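Local coordinates for periplasmic binding protein/LacI transcriptional regulator (Burkholderia graminis C4D1M, PDB 5HQJ), which binds alpha-D-arabinopyranose in the crystal and is probably the sugar-capturing periplasmic component of an ABC transporter, at residues A[166-171]-A[265-270]. Residues are numbered along the deposited sequence; the frame is centred on the assembly and turned at random.
Sequences NERIAG and MVQRPV. With 64K (alpha-D-arabinopyranose), chain B.
Arg-168 and Gln-267 reach for the same sugar hydroxyl from opposite directions, and in the segment 166-171, under two turns of helix 163-176, Arg-168 alone makes the contact. With CG beside the backbone N (chi1 -68°) and the chain extended from there to NE, its guanidinium is carried off the helix to the arabinopyranose. Arg-168 NH2 gives a nearly straight hydrogen bond to sugar O2 at 2.7 Å, which lies at the guanidinium edge in its plane, while Arg-168 NH1 donates to sugar O3 at 2.8 Å, so two adjacent hydroxyls are gripped by a fork. Hydrogen bonds from NE to Asn-132 OD1 and from NH1 to Val-217 O hold the group's rotation, and Phe-246 adds a cation-pi contact. Gln-267, just past strand 263-266, donates a nearly straight hydrogen bond from NE2 to sugar O2 at 2.9 Å. Gln-267 NE2 lies 3.3 Å from Arg-168 NH2, two donors sharing one oxygen, with amide and guanidinium planes 80° apart. Thr-130 engages Gln-267 OE1 and NE2 is also hydrogen-bonded to Asp-247 OD1, fixing the amide flip. Asp-116, Asn-164, Gln-219 and Asp-247 also hydrogen-bond the sugar in this buried pocket, set in the interdomain cleft typical of periplasmic sugar-binding proteins.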
ATOM      1  N   ASN A 166      -2.950  -1.915  -8.676  1.00  7.67           N
ATOM      2  CA  ASN A 166      -2.974  -2.116 -10.117  1.00 12.94           C
ATOM      3  C   ASN A 166      -1.829  -1.409 -10.839  1.00 10.18           C
ATOM      4  O   ASN A 166      -1.309  -1.923 -11.809  1.00 11.86           O
ATOM      5  CB  ASN A 166      -4.319  -1.676 -10.711  1.00 12.67           C
ATOM      6  CG  ASN A 166      -5.439  -2.585 -10.302  1.00 14.53           C
ATOM      7  OD1 ASN A 166      -5.218  -3.745  -9.952  1.00 21.01           O
ATOM      8  ND2 ASN A 166      -6.650  -2.086 -10.363  1.00 16.43           N
ATOM      9  N   GLU A 167      -1.397  -0.255 -10.338  1.00  9.53           N
ATOM     10  CA  GLU A 167      -0.219   0.379 -10.858  1.00 10.98           C
ATOM     11  C   GLU A 167       1.035  -0.458 -10.643  1.00 10.47           C
ATOM     12  O   GLU A 167       1.879  -0.521 -11.513  1.00  9.55           O
ATOM     13  CB  GLU A 167      -0.070   1.753 -10.216  1.00 18.55           C
ATOM     14  CG  GLU A 167      -1.136   2.701 -10.764  1.00 23.43           C
ATOM     15  CD  GLU A 167      -1.208   4.027 -10.029  1.00 72.85           C
ATOM     16  OE1 GLU A 167      -0.756   4.083  -8.877  1.00 26.68           O
ATOM     17  OE2 GLU A 167      -1.724   5.009 -10.599  1.00 84.73           O
ATOM     18  N   ARG A 168       1.156  -1.072  -9.476  1.00  9.58           N
ATOM     19  CA  ARG A 168       2.279  -1.938  -9.190  1.00  7.43           C
ATOM     20  C   ARG A 168       2.311  -3.062 -10.215  1.00 13.21           C
ATOM     21  O   ARG A 168       3.352  -3.420 -10.765  1.00  8.57           O
ATOM     22  CB  ARG A 168       2.180  -2.546  -7.777  1.00  8.69           C
ATOM     23  CG  ARG A 168       2.360  -1.487  -6.703  1.00 10.97           C
ATOM     24  CD  ARG A 168       2.075  -2.026  -5.291  1.00 12.64           C
ATOM     25  NE  ARG A 168       1.942  -0.883  -4.407  1.00 12.94           N
ATOM     26  CZ  ARG A 168       1.499  -0.917  -3.165  1.00 12.32           C
ATOM     27  NH1 ARG A 168       1.185  -2.073  -2.573  1.00 12.13           N
ATOM     28  NH2 ARG A 168       1.416   0.219  -2.460  1.00 12.07           N
ATOM     29  N   ILE A 169       1.160  -3.667 -10.436  1.00  8.81           N
ATOM     30  CA  ILE A 169       1.091  -4.728 -11.449  1.00  5.86           C
ATOM     31  C   ILE A 169       1.480  -4.246 -12.865  1.00  7.90           C
ATOM     32  O   ILE A 169       2.236  -4.903 -13.634  1.00  7.07           O
ATOM     33  CB  ILE A 169      -0.334  -5.352 -11.499  1.00  7.09           C
ATOM     34  CG1 ILE A 169      -0.691  -5.999 -10.158  1.00 11.03           C
ATOM     35  CG2 ILE A 169      -0.478  -6.401 -12.632  1.00  9.22           C
ATOM     36  CD1 ILE A 169      -2.176  -6.362 -10.029  1.00 22.02           C
ATOM     37  N   ALA A 170       0.964  -3.092 -13.251  1.00 11.48           N
ATOM     38  CA  ALA A 170       1.323  -2.516 -14.551  1.00  6.64           C
ATOM     39  C   ALA A 170       2.822  -2.243 -14.670  1.00  6.99           C
ATOM     40  O   ALA A 170       3.409  -2.514 -15.714  1.00 10.49           O
ATOM     41  CB  ALA A 170       0.510  -1.284 -14.784  1.00  9.71           C
ATOM     42  N   GLY A 171       3.437  -1.750 -13.600  1.00  7.44           N
ATOM     43  CA  GLY A 171       4.880  -1.584 -13.582  1.00 13.08           C
ATOM     44  C   GLY A 171       5.661  -2.875 -13.754  1.00 11.64           C
ATOM     45  O   GLY A 171       6.632  -2.939 -14.512  1.00  8.39           O
HETATM   46  N   MSE A 265       9.839  -4.793  -0.852  1.00 10.49           N
HETATM   47  CA  MSE A 265       9.727  -3.368  -1.141  1.00 14.28           C
HETATM   48  C   MSE A 265       9.052  -2.708   0.052  1.00 12.37           C
HETATM   49  O   MSE A 265       7.887  -3.028   0.312  1.00 11.97           O
HETATM   50  CB  MSE A 265       8.924  -3.113  -2.428  1.00 14.30           C
HETATM   51  CG  MSE A 265       9.437  -3.845  -3.650  1.00 17.10           C
HETATM   52 SE   MSE A 265      11.100  -3.032  -4.241  1.00 26.78          SE
HETATM   53  CE  MSE A 265      10.412  -1.404  -5.047  1.00 16.81           C
ATOM     54  N   VAL A 266       9.770  -1.815   0.760  1.00 12.89           N
ATOM     55  CA  VAL A 266       9.248  -1.171   1.948  1.00 11.92           C
ATOM     56  C   VAL A 266       8.941   0.268   1.613  1.00 11.14           C
ATOM     57  O   VAL A 266       9.823   1.001   1.213  1.00 11.99           O
ATOM     58  CB  VAL A 266      10.202  -1.272   3.124  1.00 11.62           C
ATOM     59  CG1 VAL A 266       9.546  -0.680   4.380  1.00 13.95           C
ATOM     60  CG2 VAL A 266      10.604  -2.742   3.348  1.00 15.69           C
ATOM     61  N   GLN A 267       7.679   0.646   1.761  1.00 11.74           N
ATOM     62  CA  GLN A 267       7.213   2.005   1.537  1.00 10.16           C
ATOM     63  C   GLN A 267       7.571   2.819   2.798  1.00 11.05           C
ATOM     64  O   GLN A 267       8.300   2.319   3.638  1.00 12.64           O
ATOM     65  CB  GLN A 267       5.712   2.012   1.249  1.00 10.48           C
ATOM     66  CG  GLN A 267       5.258   1.040   0.187  1.00 11.72           C
ATOM     67  CD  GLN A 267       3.784   1.178  -0.004  1.00 14.85           C
ATOM     68  OE1 GLN A 267       3.310   2.191  -0.488  1.00 11.99           O
ATOM     69  NE2 GLN A 267       3.029   0.147   0.401  1.00 12.65           N
ATOM     70  N   ARG A 268       7.095   4.058   2.899  1.00 10.74           N
ATOM     71  CA  ARG A 268       7.286   4.876   4.081  1.00 10.99           C
ATOM     72  C   ARG A 268       5.930   5.268   4.700  1.00 14.67           C
ATOM     73  O   ARG A 268       5.519   6.402   4.637  1.00 11.45           O
ATOM     74  CB  ARG A 268       8.148   6.116   3.730  1.00 11.30           C
ATOM     75  CG  ARG A 268       9.584   5.782   3.326  1.00 12.04           C
ATOM     76  CD  ARG A 268      10.542   6.925   3.503  1.00 15.12           C
ATOM     77  NE  ARG A 268      11.909   6.437   3.376  1.00 21.15           N
ATOM     78  CZ  ARG A 268      12.532   6.259   2.219  1.00 20.91           C
ATOM     79  NH1 ARG A 268      11.919   6.548   1.087  1.00 15.14           N
ATOM     80  NH2 ARG A 268      13.766   5.799   2.205  1.00 21.69           N
ATOM     81  N   PRO A 269       5.205   4.289   5.287  1.00 12.78           N
ATOM     82  CA  PRO A 269       3.853   4.547   5.816  1.00 11.50           C
ATOM     83  C   PRO A 269       3.830   5.534   7.006  1.00 11.60           C
ATOM     84  O   PRO A 269       2.898   6.316   7.170  1.00 12.01           O
ATOM     85  CB  PRO A 269       3.365   3.132   6.215  1.00 10.99           C
ATOM     86  CG  PRO A 269       4.608   2.297   6.373  1.00 12.44           C
ATOM     87  CD  PRO A 269       5.566   2.863   5.343  1.00 14.19           C
ATOM     88  N   VAL A 270       4.856   5.480   7.861  1.00 12.91           N
ATOM     89  CA  VAL A 270       4.945   6.387   8.999  1.00 12.13           C
ATOM     90  C   VAL A 270       5.044   7.812   8.465  1.00 13.81           C
ATOM     91  O   VAL A 270       4.339   8.704   8.921  1.00 15.03           O
ATOM     92  CB  VAL A 270       6.172   6.075   9.909  1.00 12.26           C
ATOM     93  CG1 VAL A 270       6.145   6.980  11.101  1.00 13.58           C
ATOM     94  CG2 VAL A 270       6.126   4.677  10.367  1.00 12.32           C
TER
HETATM   95  O2  64K B 401       0.204   0.312  -0.043  1.00 16.25           O
HETATM   96  C2  64K B 401      -0.656  -0.847   0.223  1.00 23.94           C
HETATM   97  C3  64K B 401       0.133  -1.806   1.055  1.00 16.72           C
HETATM   98  O3  64K B 401       1.074  -2.454   0.228  1.00 17.68           O
HETATM   99  C4  64K B 401      -0.741  -2.908   1.645  1.00 25.40           C
HETATM  100  O4  64K B 401      -1.239  -3.801   0.632  1.00 27.04           O
HETATM  101  C5  64K B 401      -1.895  -2.316   2.319  1.00 16.43           C
HETATM  102  O5  64K B 401      -2.690  -1.600   1.342  1.00 16.05           O
HETATM  103  C1  64K B 401      -1.889  -0.405   0.960  1.00 22.94           C
HETATM  104  O1  64K B 401      -2.648   0.374   0.118  1.00 12.46           O